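PDB 5BTO: SsRai1 from Scheffersomyces stipitis, which hydrolyses the NAD cap from the 5' end of NAD-capped RNAs, using a divalent metal cation, and directly binds and stimulates the exoribonuclease Rat1. Local coordinates for residues F40-K45 and L90-T95; N108-T113 and I351-T356; A359-F364 and G378-R383; L384-M389 and E393-R398. All coordinates share one frame; numbering follows the deposited sequence.

Contact 1: residues F40-K45 and L90-T95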
loop_
_atom_site.group_PDB
_atom_site.type_symbol
_atom_site.label_atom_id
_atom_site.label_comp_id
_atom_site.label_asym_id
_atom_site.label_seq_id
_atom_site.Cartn_x
_atom_site.Cartn_y
_atom_site.Cartn_z
ATOM N N PHE A 40 2.235 0.657 41.839
ATOM C CA PHE A 40 1.152 0.012 41.102
ATOM C C PHE A 40 0.205 -0.777 42.004
ATOM O O PHE A 40 0.635 -1.393 42.988
ATOM C CB PHE A 40 1.706 -0.862 39.973
ATOM C CG PHE A 40 2.283 -0.068 38.838
ATOM C CD1 PHE A 40 1.453 0.493 37.882
ATOM C CD2 PHE A 40 3.644 0.142 38.742
ATOM C CE1 PHE A 40 1.972 1.238 36.844
ATOM C CE2 PHE A 40 4.174 0.885 37.703
ATOM C CZ PHE A 40 3.337 1.433 36.753
ATOM N N VAL A 41 -1.083 -0.728 41.663
ATOM C CA VAL A 41 -2.138 -1.400 42.418
ATOM C C VAL A 41 -2.836 -2.402 41.505
ATOM O O VAL A 41 -3.261 -2.045 40.407
ATOM C CB VAL A 41 -3.175 -0.386 42.909
ATOM C CG1 VAL A 41 -4.206 -1.061 43.810
ATOM C CG2 VAL A 41 -2.483 0.769 43.617
ATOM N N TYR A 42 -2.958 -3.651 41.958
ATOM C CA TYR A 42 -3.450 -4.738 41.103
ATOM C C TYR A 42 -4.729 -5.419 41.583
ATOM O O TYR A 42 -5.409 -6.082 40.796
ATOM C CB TYR A 42 -2.358 -5.801 40.896
ATOM C CG TYR A 42 -1.131 -5.265 40.195
ATOM C CD1 TYR A 42 -1.160 -4.988 38.836
ATOM C CD2 TYR A 42 0.051 -5.030 40.890
ATOM C CE1 TYR A 42 -0.049 -4.490 38.186
ATOM C CE2 TYR A 42 1.178 -4.530 40.243
ATOM C CZ TYR A 42 1.116 -4.263 38.888
ATOM O OH TYR A 42 2.210 -3.765 38.218
ATOM N N ASP A 43 -5.048 -5.267 42.870
ATOM C CA ASP A 43 -6.251 -5.877 43.432
ATOM C C ASP A 43 -7.482 -5.192 42.872
ATOM O O ASP A 43 -7.594 -3.966 42.939
ATOM C CB ASP A 43 -6.253 -5.765 44.954
ATOM C CG ASP A 43 -7.490 -6.380 45.579
ATOM O OD1 ASP A 43 -8.499 -5.667 45.737
ATOM O OD2 ASP A 43 -7.462 -7.584 45.909
ATOM N N GLN A 44 -8.404 -5.977 42.315
ATOM C CA GLN A 44 -9.538 -5.399 41.596
ATOM C C GLN A 44 -10.445 -4.572 42.500
ATOM O O GLN A 44 -10.901 -3.495 42.112
ATOM C CB GLN A 44 -10.348 -6.474 40.868
ATOM C CG GLN A 44 -9.558 -7.216 39.800
ATOM C CD GLN A 44 -8.970 -6.259 38.774
ATOM O OE1 GLN A 44 -9.661 -5.813 37.865
ATOM N NE2 GLN A 44 -7.701 -5.921 38.941
ATOM N N LYS A 45 -10.713 -5.072 43.700
ATOM C CA LYS A 45 -11.588 -4.342 44.604
ATOM C C LYS A 45 -10.981 -3.002 44.997
ATOM O O LYS A 45 -11.652 -1.969 44.941
ATOM C CB LYS A 45 -11.902 -5.170 45.847
ATOM C CG LYS A 45 -12.945 -4.514 46.730
ATOM C CD LYS A 45 -13.461 -5.488 47.772
ATOM C CE LYS A 45 -14.733 -4.970 48.423
ATOM N NZ LYS A 45 -14.516 -3.658 49.075
ATOM N N LEU A 90 1.645 -4.176 32.873
ATOM C CA LEU A 90 0.571 -4.829 32.135
ATOM C C LEU A 90 0.657 -6.351 32.297
ATOM O O LEU A 90 -0.349 -7.018 32.558
ATOM C CB LEU A 90 0.594 -4.423 30.653
ATOM C CG LEU A 90 -0.432 -5.101 29.740
ATOM C CD1 LEU A 90 -1.845 -4.985 30.332
ATOM C CD2 LEU A 90 -0.375 -4.516 28.316
ATOM N N LEU A 91 1.852 -6.906 32.142
ATOM C CA LEU A 91 2.006 -8.354 32.293
ATOM C C LEU A 91 1.753 -8.815 33.720
ATOM O O LEU A 91 1.240 -9.910 33.937
ATOM C CB LEU A 91 3.389 -8.813 31.840
ATOM C CG LEU A 91 3.605 -8.585 30.352
ATOM C CD1 LEU A 91 4.975 -9.096 29.946
ATOM C CD2 LEU A 91 2.505 -9.261 29.545
ATOM N N THR A 92 2.123 -7.991 34.691
ATOM C CA THR A 92 1.832 -8.325 36.085
ATOM C C THR A 92 0.317 -8.424 36.292
ATOM O O THR A 92 -0.182 -9.380 36.885
ATOM C CB THR A 92 2.445 -7.302 37.060
ATOM O OG1 THR A 92 3.871 -7.281 36.894
ATOM C CG2 THR A 92 2.109 -7.666 38.515
ATOM N N ALA A 93 -0.417 -7.449 35.769
ATOM C CA ALA A 93 -1.869 -7.452 35.903
ATOM C C ALA A 93 -2.497 -8.607 35.122
ATOM O O ALA A 93 -3.449 -9.226 35.579
ATOM C CB ALA A 93 -2.446 -6.115 35.439
ATOM N N LEU A 94 -1.961 -8.894 33.935
ATOM C CA LEU A 94 -2.497 -9.964 33.095
ATOM C C LEU A 94 -2.299 -11.331 33.745
ATOM O O LEU A 94 -3.179 -12.196 33.699
ATOM C CB LEU A 94 -1.829 -9.948 31.710
ATOM C CG LEU A 94 -2.231 -11.072 30.758
ATOM C CD1 LEU A 94 -3.721 -11.071 30.452
ATOM C CD2 LEU A 94 -1.411 -10.954 29.466
ATOM N N THR A 95 -1.140 -11.521 34.357
ATOM C CA THR A 95 -0.848 -12.776 35.042
ATOM C C THR A 95 -1.883 -13.016 36.142
ATOM O O THR A 95 -2.416 -14.115 36.281
ATOM C CB THR A 95 0.568 -12.765 35.631
ATOM O OG1 THR A 95 1.525 -12.675 34.561
ATOM C CG2 THR A 95 0.831 -14.049 36.416
#

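Contact 2: residues N108-T113 and I351-T356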
loop_
_atom_site.group_PDB
_atom_site.type_symbol
_atom_site.label_atom_id
_atom_site.label_comp_id
_atom_site.label_asym_id
_atom_site.label_seq_id
_atom_site.Cartn_x
_atom_site.Cartn_y
_atom_site.Cartn_z
ATOM N N ASN A 108 -7.458 -15.161 25.699
ATOM C CA ASN A 108 -7.714 -15.589 24.333
ATOM C C ASN A 108 -7.664 -14.437 23.338
ATOM O O ASN A 108 -8.695 -14.005 22.835
ATOM C CB ASN A 108 -9.067 -16.289 24.244
ATOM C CG ASN A 108 -9.348 -16.833 22.862
ATOM O OD1 ASN A 108 -8.451 -17.337 22.183
ATOM N ND2 ASN A 108 -10.598 -16.719 22.427
ATOM N N VAL A 109 -6.455 -13.947 23.069
ATOM C CA VAL A 109 -6.239 -12.899 22.066
ATOM C C VAL A 109 -4.997 -13.184 21.236
ATOM O O VAL A 109 -4.178 -14.041 21.593
ATOM C CB VAL A 109 -6.088 -11.496 22.699
ATOM C CG1 VAL A 109 -7.335 -11.127 23.501
ATOM C CG2 VAL A 109 -4.836 -11.419 23.568
ATOM N N ASP A 110 -4.867 -12.452 20.130
ATOM C CA ASP A 110 -3.716 -12.570 19.244
ATOM C C ASP A 110 -2.646 -11.542 19.570
ATOM O O ASP A 110 -1.456 -11.790 19.365
ATOM C CB ASP A 110 -4.154 -12.370 17.795
ATOM C CG ASP A 110 -5.180 -13.387 17.351
ATOM O OD1 ASP A 110 -4.842 -14.589 17.347
ATOM O OD2 ASP A 110 -6.315 -12.998 16.996
ATOM N N ILE A 111 -3.075 -10.375 20.053
ATOM C CA ILE A 111 -2.164 -9.260 20.288
ATOM C C ILE A 111 -2.412 -8.639 21.663
ATOM O O ILE A 111 -3.555 -8.471 22.068
ATOM C CB ILE A 111 -2.345 -8.155 19.214
ATOM C CG1 ILE A 111 -2.002 -8.676 17.815
ATOM C CG2 ILE A 111 -1.489 -6.924 19.543
ATOM C CD1 ILE A 111 -2.473 -7.728 16.710
ATOM N N ILE A 112 -1.334 -8.304 22.364
ATOM C CA ILE A 112 -1.417 -7.680 23.687
ATOM C C ILE A 112 -0.617 -6.380 23.633
ATOM O O ILE A 112 0.571 -6.402 23.330
ATOM C CB ILE A 112 -0.834 -8.620 24.770
ATOM C CG1 ILE A 112 -1.740 -9.844 24.941
ATOM C CG2 ILE A 112 -0.629 -7.876 26.111
ATOM C CD1 ILE A 112 -1.085 -11.019 25.666
ATOM N N THR A 113 -1.260 -5.241 23.904
ATOM C CA THR A 113 -0.572 -3.972 23.739
ATOM C C THR A 113 -1.295 -2.842 24.451
ATOM O O THR A 113 -2.250 -3.083 25.199
ATOM C CB THR A 113 -0.409 -3.641 22.232
ATOM O OG1 THR A 113 0.487 -2.534 22.053
ATOM C CG2 THR A 113 -1.755 -3.336 21.597
ATOM N N ILE A 351 4.437 -11.842 10.679
ATOM C CA ILE A 351 5.247 -12.261 11.818
ATOM C C ILE A 351 4.846 -13.675 12.224
ATOM O O ILE A 351 3.748 -13.878 12.703
ATOM C CB ILE A 351 5.063 -11.300 13.021
ATOM C CG1 ILE A 351 5.498 -9.881 12.641
ATOM C CG2 ILE A 351 5.844 -11.793 14.238
ATOM C CD1 ILE A 351 5.232 -8.839 13.704
ATOM N N PRO A 352 5.729 -14.666 11.998
ATOM C CA PRO A 352 5.394 -16.056 12.344
ATOM C C PRO A 352 5.011 -16.192 13.814
ATOM O O PRO A 352 5.781 -15.801 14.687
ATOM C CB PRO A 352 6.692 -16.819 12.049
ATOM C CG PRO A 352 7.378 -15.999 11.015
ATOM C CD PRO A 352 7.044 -14.555 11.346
ATOM N N ARG A 353 3.831 -16.737 14.084
ATOM C CA ARG A 353 3.308 -16.708 15.441
ATOM C C ARG A 353 4.015 -17.685 16.355
ATOM O O ARG A 353 4.072 -17.474 17.565
ATOM C CB ARG A 353 1.806 -16.991 15.471
ATOM C CG ARG A 353 1.153 -16.587 16.785
ATOM C CD ARG A 353 0.759 -15.108 16.787
ATOM N NE ARG A 353 -0.277 -14.861 15.794
ATOM C CZ ARG A 353 -1.579 -14.969 16.035
ATOM N NH1 ARG A 353 -2.013 -15.307 17.248
ATOM N NH2 ARG A 353 -2.447 -14.748 15.061
ATOM N N ASP A 354 4.536 -18.767 15.784
ATOM C CA ASP A 354 5.107 -19.826 16.602
ATOM C C ASP A 354 6.631 -19.786 16.670
ATOM O O ASP A 354 7.252 -20.705 17.202
ATOM C CB ASP A 354 4.639 -21.190 16.097
ATOM C CG ASP A 354 3.132 -21.330 16.123
ATOM O OD1 ASP A 354 2.487 -20.654 16.954
ATOM O OD2 ASP A 354 2.594 -22.118 15.315
ATOM N N ASP A 355 7.232 -18.725 16.136
ATOM C CA ASP A 355 8.687 -18.584 16.171
ATOM C C ASP A 355 9.109 -17.594 17.253
ATOM O O ASP A 355 8.966 -16.374 17.091
ATOM C CB ASP A 355 9.225 -18.135 14.814
ATOM C CG ASP A 355 10.725 -18.287 14.707
ATOM O OD1 ASP A 355 11.397 -18.310 15.762
ATOM O OD2 ASP A 355 11.229 -18.392 13.569
ATOM N N THR A 356 9.623 -18.128 18.356
ATOM C CA THR A 356 10.029 -17.305 19.486
ATOM C C THR A 356 11.514 -16.980 19.452
ATOM O O THR A 356 12.075 -16.519 20.439
ATOM C CB THR A 356 9.684 -17.978 20.831
ATOM O OG1 THR A 356 10.364 -19.238 20.929
ATOM C CG2 THR A 356 8.181 -18.197 20.937
HETATM O O HOH W 1 -5.104 -15.307 14.187
#

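Contact 3: residues A359-F364 and G378-R383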
loop_
_atom_site.group_PDB
_atom_site.type_symbol
_atom_site.label_atom_id
_atom_site.label_comp_id
_atom_site.label_asym_id
_atom_site.label_seq_id
_atom_site.Cartn_x
_atom_site.Cartn_y
_atom_site.Cartn_z
ATOM N N ALA A 359 12.551 -11.138 17.096
ATOM C CA ALA A 359 11.768 -9.963 17.473
ATOM C C ALA A 359 11.754 -9.013 16.283
ATOM O O ALA A 359 12.637 -9.085 15.419
ATOM C CB ALA A 359 12.376 -9.284 18.674
ATOM N N TYR A 360 10.771 -8.118 16.247
ATOM C CA TYR A 360 10.577 -7.238 15.097
ATOM C C TYR A 360 10.418 -5.764 15.496
ATOM O O TYR A 360 10.013 -5.440 16.623
ATOM C CB TYR A 360 9.359 -7.700 14.271
ATOM C CG TYR A 360 9.571 -9.039 13.601
ATOM C CD1 TYR A 360 9.352 -10.238 14.284
ATOM C CD2 TYR A 360 10.018 -9.110 12.286
ATOM C CE1 TYR A 360 9.585 -11.476 13.657
ATOM C CE2 TYR A 360 10.239 -10.324 11.667
ATOM C CZ TYR A 360 10.014 -11.503 12.349
ATOM O OH TYR A 360 10.261 -12.702 11.699
ATOM N N ARG A 361 10.772 -4.882 14.564
ATOM C CA ARG A 361 10.577 -3.443 14.704
ATOM C C ARG A 361 9.620 -2.970 13.621
ATOM O O ARG A 361 9.871 -3.162 12.429
ATOM C CB ARG A 361 11.918 -2.709 14.584
ATOM C CG ARG A 361 11.825 -1.195 14.384
ATOM C CD ARG A 361 11.273 -0.477 15.630
ATOM N NE ARG A 361 11.948 -0.902 16.858
ATOM C CZ ARG A 361 13.212 -0.623 17.165
ATOM N NH1 ARG A 361 13.968 0.083 16.334
ATOM N NH2 ARG A 361 13.732 -1.064 18.304
ATOM N N VAL A 362 8.505 -2.378 14.044
ATOM C CA VAL A 362 7.567 -1.739 13.129
ATOM C C VAL A 362 7.868 -0.251 13.175
ATOM O O VAL A 362 7.907 0.343 14.252
ATOM C CB VAL A 362 6.096 -1.982 13.554
ATOM C CG1 VAL A 362 5.134 -1.204 12.653
ATOM C CG2 VAL A 362 5.772 -3.462 13.527
ATOM N N SER A 363 8.104 0.355 12.014
ATOM C CA SER A 363 8.514 1.751 11.997
ATOM C C SER A 363 7.833 2.531 10.888
ATOM O O SER A 363 7.745 2.075 9.742
ATOM C CB SER A 363 10.039 1.853 11.827
ATOM O OG SER A 363 10.463 3.206 11.828
ATOM N N PHE A 364 7.350 3.716 11.232
ATOM C CA PHE A 364 6.973 4.683 10.218
ATOM C C PHE A 364 7.961 5.832 10.244
ATOM O O PHE A 364 8.165 6.467 11.283
ATOM C CB PHE A 364 5.550 5.214 10.420
ATOM C CG PHE A 364 5.212 6.354 9.493
ATOM C CD1 PHE A 364 5.014 6.123 8.146
ATOM C CD2 PHE A 364 5.099 7.652 9.968
ATOM C CE1 PHE A 364 4.720 7.172 7.279
ATOM C CE2 PHE A 364 4.799 8.697 9.116
ATOM C CZ PHE A 364 4.604 8.463 7.770
ATOM N N GLY A 378 19.793 -10.736 17.311
ATOM C CA GLY A 378 19.596 -11.575 18.479
ATOM C C GLY A 378 19.678 -10.859 19.813
ATOM O O GLY A 378 18.934 -11.174 20.740
ATOM N N ASN A 379 20.591 -9.906 19.934
ATOM C CA ASN A 379 20.774 -9.245 21.222
ATOM C C ASN A 379 19.623 -8.287 21.558
ATOM O O ASN A 379 19.291 -8.092 22.731
ATOM C CB ASN A 379 22.147 -8.571 21.317
ATOM C CG ASN A 379 23.267 -9.570 21.625
ATOM O OD1 ASN A 379 23.058 -10.560 22.337
ATOM N ND2 ASN A 379 24.462 -9.312 21.093
ATOM N N GLU A 380 19.000 -7.710 20.537
ATOM C CA GLU A 380 17.790 -6.924 20.763
ATOM C C GLU A 380 16.639 -7.832 21.181
ATOM O O GLU A 380 15.892 -7.519 22.110
ATOM C CB GLU A 380 17.414 -6.111 19.525
ATOM C CG GLU A 380 18.433 -5.036 19.182
ATOM C CD GLU A 380 17.833 -3.942 18.327
ATOM O OE1 GLU A 380 16.721 -3.474 18.657
ATOM O OE2 GLU A 380 18.454 -3.562 17.316
ATOM N N ASN A 381 16.498 -8.954 20.484
ATOM C CA ASN A 381 15.529 -9.981 20.853
ATOM C C ASN A 381 15.698 -10.396 22.316
ATOM O O ASN A 381 14.731 -10.428 23.097
ATOM C CB ASN A 381 15.691 -11.193 19.920
ATOM C CG ASN A 381 14.716 -12.313 20.238
ATOM O OD1 ASN A 381 13.511 -12.178 20.031
ATOM N ND2 ASN A 381 15.236 -13.430 20.745
ATOM N N SER A 382 16.939 -10.685 22.690
ATOM C CA SER A 382 17.257 -11.103 24.048
ATOM C C SER A 382 16.890 -10.020 25.064
ATOM O O SER A 382 16.245 -10.295 26.079
ATOM C CB SER A 382 18.743 -11.450 24.153
ATOM O OG SER A 382 19.089 -11.795 25.478
ATOM N N ARG A 383 17.300 -8.785 24.793
ATOM C CA ARG A 383 16.939 -7.668 25.669
ATOM C C ARG A 383 15.423 -7.579 25.908
ATOM O O ARG A 383 14.965 -7.382 27.041
ATOM C CB ARG A 383 17.473 -6.348 25.104
ATOM C CG ARG A 383 16.941 -5.114 25.829
ATOM C CD ARG A 383 17.543 -3.817 25.292
ATOM N NE ARG A 383 17.236 -3.584 23.880
ATOM C CZ ARG A 383 16.155 -2.946 23.437
ATOM N NH1 ARG A 383 15.263 -2.479 24.294
ATOM N NH2 ARG A 383 15.964 -2.775 22.134
HETATM O O HOH W 2 16.432 -0.811 19.173
#

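Contact 4: residues L384-M389 and E393-R398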
loop_
_atom_site.group_PDB
_atom_site.type_symbol
_atom_site.label_atom_id
_atom_site.label_comp_id
_atom_site.label_asym_id
_atom_site.label_seq_id
_atom_site.Cartn_x
_atom_site.Cartn_y
_atom_site.Cartn_z
ATOM N N LEU A 384 14.633 -7.729 24.849
ATOM C CA LEU A 384 13.175 -7.625 24.983
ATOM C C LEU A 384 12.559 -8.817 25.719
ATOM O O LEU A 384 11.688 -8.644 26.571
ATOM C CB LEU A 384 12.516 -7.451 23.611
ATOM C CG LEU A 384 12.946 -6.196 22.838
ATOM C CD1 LEU A 384 12.466 -6.228 21.391
ATOM C CD2 LEU A 384 12.452 -4.931 23.534
ATOM N N ARG A 385 13.018 -10.023 25.399
ATOM C CA ARG A 385 12.437 -11.232 25.975
ATOM C C ARG A 385 12.892 -11.464 27.403
ATOM O O ARG A 385 12.265 -12.226 28.142
ATOM C CB ARG A 385 12.772 -12.462 25.117
ATOM C CG ARG A 385 12.031 -12.477 23.801
ATOM C CD ARG A 385 12.394 -13.677 22.940
ATOM N NE ARG A 385 11.712 -13.567 21.655
ATOM C CZ ARG A 385 10.484 -14.010 21.427
ATOM N NH1 ARG A 385 9.809 -14.617 22.404
ATOM N NH2 ARG A 385 9.930 -13.843 20.230
ATOM N N ASN A 386 13.978 -10.802 27.789
ATOM C CA ASN A 386 14.583 -11.041 29.093
ATOM C C ASN A 386 14.607 -9.816 30.006
ATOM O O ASN A 386 15.588 -9.576 30.713
ATOM C CB ASN A 386 15.986 -11.635 28.920
ATOM C CG ASN A 386 15.953 -13.027 28.313
ATOM O OD1 ASN A 386 15.289 -13.926 28.832
ATOM N ND2 ASN A 386 16.659 -13.210 27.207
ATOM N N GLY A 387 13.515 -9.055 30.011
ATOM C CA GLY A 387 13.400 -7.931 30.922
ATOM C C GLY A 387 12.581 -6.743 30.452
ATOM O O GLY A 387 11.671 -6.306 31.157
ATOM N N GLU A 388 12.893 -6.206 29.276
ATOM C CA GLU A 388 12.213 -4.986 28.829
ATOM C C GLU A 388 10.745 -5.192 28.459
ATOM O O GLU A 388 9.890 -4.403 28.865
ATOM C CB GLU A 388 12.959 -4.277 27.685
ATOM C CG GLU A 388 12.143 -3.102 27.104
ATOM C CD GLU A 388 12.953 -2.136 26.245
ATOM O OE1 GLU A 388 14.189 -2.061 26.426
ATOM O OE2 GLU A 388 12.345 -1.438 25.394
ATOM N N MET A 389 10.451 -6.244 27.701
ATOM C CA MET A 389 9.075 -6.550 27.305
ATOM C C MET A 389 8.484 -7.677 28.159
ATOM O O MET A 389 7.545 -7.462 28.929
ATOM C CB MET A 389 9.022 -6.930 25.819
ATOM C CG MET A 389 7.632 -7.287 25.291
ATOM S SD MET A 389 6.911 -5.998 24.265
ATOM C CE MET A 389 8.350 -5.613 23.245
ATOM N N GLU A 393 8.572 -13.352 35.659
ATOM C CA GLU A 393 7.362 -13.818 36.324
ATOM C C GLU A 393 6.304 -14.244 35.306
ATOM O O GLU A 393 5.647 -15.269 35.466
ATOM C CB GLU A 393 6.800 -12.729 37.252
ATOM C CG GLU A 393 7.658 -12.438 38.484
ATOM C CD GLU A 393 8.882 -11.570 38.192
ATOM O OE1 GLU A 393 8.996 -11.014 37.071
ATOM O OE2 GLU A 393 9.734 -11.445 39.101
ATOM N N PHE A 394 6.135 -13.452 34.249
ATOM C CA PHE A 394 5.127 -13.775 33.257
ATOM C C PHE A 394 5.495 -15.045 32.486
ATOM O O PHE A 394 4.649 -15.905 32.252
ATOM C CB PHE A 394 4.943 -12.586 32.308
ATOM C CG PHE A 394 3.976 -12.837 31.190
ATOM C CD1 PHE A 394 2.611 -12.914 31.434
ATOM C CD2 PHE A 394 4.431 -12.955 29.883
ATOM C CE1 PHE A 394 1.721 -13.134 30.400
ATOM C CE2 PHE A 394 3.553 -13.172 28.845
ATOM C CZ PHE A 394 2.202 -13.258 29.090
ATOM N N LYS A 395 6.757 -15.166 32.087
ATOM C CA LYS A 395 7.182 -16.341 31.337
ATOM C C LYS A 395 7.041 -17.613 32.166
ATOM O O LYS A 395 6.577 -18.639 31.672
ATOM C CB LYS A 395 8.622 -16.183 30.843
ATOM C CG LYS A 395 8.767 -15.061 29.807
ATOM C CD LYS A 395 10.159 -15.000 29.215
ATOM C CE LYS A 395 11.191 -14.517 30.226
ATOM N NZ LYS A 395 12.580 -14.653 29.669
ATOM N N GLN A 396 7.429 -17.532 33.430
ATOM C CA GLN A 396 7.320 -18.691 34.311
ATOM C C GLN A 396 5.861 -19.116 34.439
ATOM O O GLN A 396 5.536 -20.306 34.386
ATOM C CB GLN A 396 7.923 -18.387 35.684
ATOM C CG GLN A 396 8.049 -19.595 36.586
ATOM C CD GLN A 396 8.697 -19.249 37.906
ATOM O OE1 GLN A 396 8.022 -19.127 38.927
ATOM N NE2 GLN A 396 10.014 -19.085 37.893
ATOM N N TRP A 397 4.975 -18.136 34.590
ATOM C CA TRP A 397 3.554 -18.428 34.651
ATOM C C TRP A 397 3.079 -19.127 33.383
ATOM O O TRP A 397 2.466 -20.181 33.450
ATOM C CB TRP A 397 2.731 -17.155 34.919
ATOM C CG TRP A 397 1.291 -17.269 34.527
ATOM C CD1 TRP A 397 0.639 -16.534 33.568
ATOM C CD2 TRP A 397 0.318 -18.167 35.072
ATOM N NE1 TRP A 397 -0.671 -16.928 33.484
ATOM C CE2 TRP A 397 -0.897 -17.927 34.397
ATOM C CE3 TRP A 397 0.356 -19.153 36.065
ATOM C CZ2 TRP A 397 -2.061 -18.630 34.683
ATOM C CZ3 TRP A 397 -0.804 -19.852 36.346
ATOM C CH2 TRP A 397 -1.998 -19.585 35.663
ATOM N N ARG A 398 3.348 -18.535 32.217
ATOM C CA ARG A 398 2.852 -19.119 30.978
ATOM C C ARG A 398 3.428 -20.516 30.725
ATOM O O ARG A 398 2.741 -21.392 30.212
ATOM C CB ARG A 398 3.118 -18.184 29.794
ATOM C CG ARG A 398 2.243 -16.941 29.821
ATOM C CD ARG A 398 0.780 -17.307 29.641
ATOM N NE ARG A 398 -0.027 -16.131 29.332
ATOM C CZ ARG A 398 -0.099 -15.568 28.128
ATOM N NH1 ARG A 398 0.600 -16.064 27.114
ATOM N NH2 ARG A 398 -0.857 -14.486 27.944
#

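Contact 1: residues F40-K45 and L90-T95
Y42 lays its ring against the flank of helix 87-101, where T92 and A93 receive it in different ways. The methyl of T92 comes over one face of the ring: CG2 stands 3.7 Å from the ring centroid and 18° off the ring normal, a CH-pi contact displaced toward the rim, with Y42 CZ as its nearest ring atom at 3.6 Å. A93 meets the same ring at its edge, near the ring plane, where CB lies 3.8 Å from Y42 CD1. The threonine methyl reaches the ring because CG2 is anti to the backbone N of T92. Its hydroxyl, OG1, lies instead beside that N and hydrogen-bonds to the carbonyl of K88, one turn earlier in the helix.

Behind the ring, the backbone of Y42 is held as well. Q44 NE2 donates to Y42 O at 3.0 Å, approaching from above the carbonyl plane, and also bonds to A31 O of strand 27-34. One residue on, D43 N-caps helix 44-50 through a bond from I46 N to its OD1. F32 touches both Y42 and A93, joining the helix to strand 27-34, next to the edge strand 40-41 of the large sheet. The contact between the two segments is thus apolar, with dispersion and CH-pi contact probably holding the ring against the helix, while T92 OG1 and Q44 NE2 are engaged by backbone carbonyls.

Contact 2: residues N108-T113 and I351-T356
D110 and R353 form a salt bridge that rests on a single carboxylate oxygen. R353 NH1 donates to D110 OD1 at 2.9 Å with an N-H...O angle of 149°, meeting the oxygen on its anti side and somewhat out of the carboxylate plane. R353 NH2 adds a weak bond to the same D110 OD1 at 3.3 Å. Because the carboxylate and guanidinium planes stand 81° apart, the pair is not a coplanar two-oxygen bridge. A water lies in the guanidinium plane, accepting from R353 NH2 at 2.9 Å and giving a weak bond back to D110 OD1.

Second partners hold both groups. D110 OD2 accepts from the backbone N of K229, and R353 NH1 also bonds to G141 O. The arginine side chain starts with CG anti to its backbone N (chi1 -164°), then bends at chi2 and chi3, which brings its end across the aspartate at about a right angle; along the way it touches L348 of helix 333-350. Leucine in place of R353 would probably leave D110 OD1 without its cationic mate and G141 O without this donor. The bridge ties the residue just before strand 111-114 to the type I turn P352-D355 at the surface. One sound N-H bond gives it direction; the weak NH2 bond and the water spread the remaining charge pairing, the water probably easing the non-coplanar fit.

Contact 3: residues A359-F364 and G378-R383
E380 OE1 gathers the charged groups between strand 359-365 and helix 378-388. A water donates to it at 2.7 Å and accepts from R361 NH2 at 2.8 Å, lying in the plane of that guanidinium. The direct ion pair is long, with R361 NH2 and E380 OE1 3.9 Å apart and the oxygen well out of the guanidinium plane, leaving the water as the directional link between them. From its own helix, R383 NH2 makes another long salt bridge to E380 OE1, which here lies in the guanidinium plane.

Two successive bends, at chi2 (68°) and chi3 (49°), curl the R361 chain so that its guanidinium crosses the end of E380 rather than running out along it; N135 OD1 accepts a further bond from R361 NH2.

Beside the charges, A359 points its methyl at the helix and packs on N381, with CB 3.4 Å from N381 OD1 and 4.0 Å from N381 CB. The backbone N of A359 is near OD1 too, but at a poor angle for bonding; that oxygen instead accepts from R385 NE. Were N381 a leucine, the guanidinium of R385 would probably lose this acceptor and the close fit against A359 would be disturbed. Two arginines facing one glutamate would be expected to stabilise its negative charge. The helix meets the strand through this hydrated ionic network and, next to it, a small, close-set alanine contact.

Contact 4: residues L384-M389 and E393-R398
K395 reaches back across the turn between helices 378-388 and 392-400 and bonds to the carbonyl of R385, the tight point of an otherwise sparse contact. K395 NZ donates to R385 O at 2.9 Å, with a C=O...N angle of 141° and the donor tilted from the carbonyl plane. Its methylene chain comes in with it: CE lies 3.3 Å from R385 O. A bend at chi3 (-70°) in the otherwise extended lysine brings NZ round to this oxygen. Meanwhile the R385 guanidinium leads away from K395 to the carbonyls of A138 and K358.

On the exposed side stands N386, touching only through the end of its amide, with OD1 2.9 Å from K395 NZ and the two side chains crossing at about a right angle. The backbones themselves stay apart, the nearest CA atoms, those of R385 and K395, being 9.1 Å from each other.

Helix 378-388 ends in a wider, pi-type turn, closed by the bond from M389 N to L384 O. The arrangement is one of two consecutive helices joined by a short turn, the lysine of the second bonding to a carbonyl in the last turn of the first, at the C-terminal end of the Rai1 nuclease fold.

Overall arrangement
Contacts 1, 2 and 3 all reach the large mixed sheet, while contact 4 shares helix 378-388 with contact 3. Those two also meet by packing, A359 CB lying 4.1 Å from L384 CD1. Helix 87-101 bridges contacts 1 and 2, since L94 CD2 lies 3.8 Å from I112 CD1; it also packs on helix 392-400, with T95 CG2 3.8 Å from W397 CG. Y360 joins contact 3 to contact 2 by packing on I351 and P352. Contacts 2, 3 and 4 have centres about 14 to 15 Å apart and lie away from the metal- and substrate-binding residues. Contact 1 comes nearer, its A93 side chain about 8 Å from that of substrate-binding Y114.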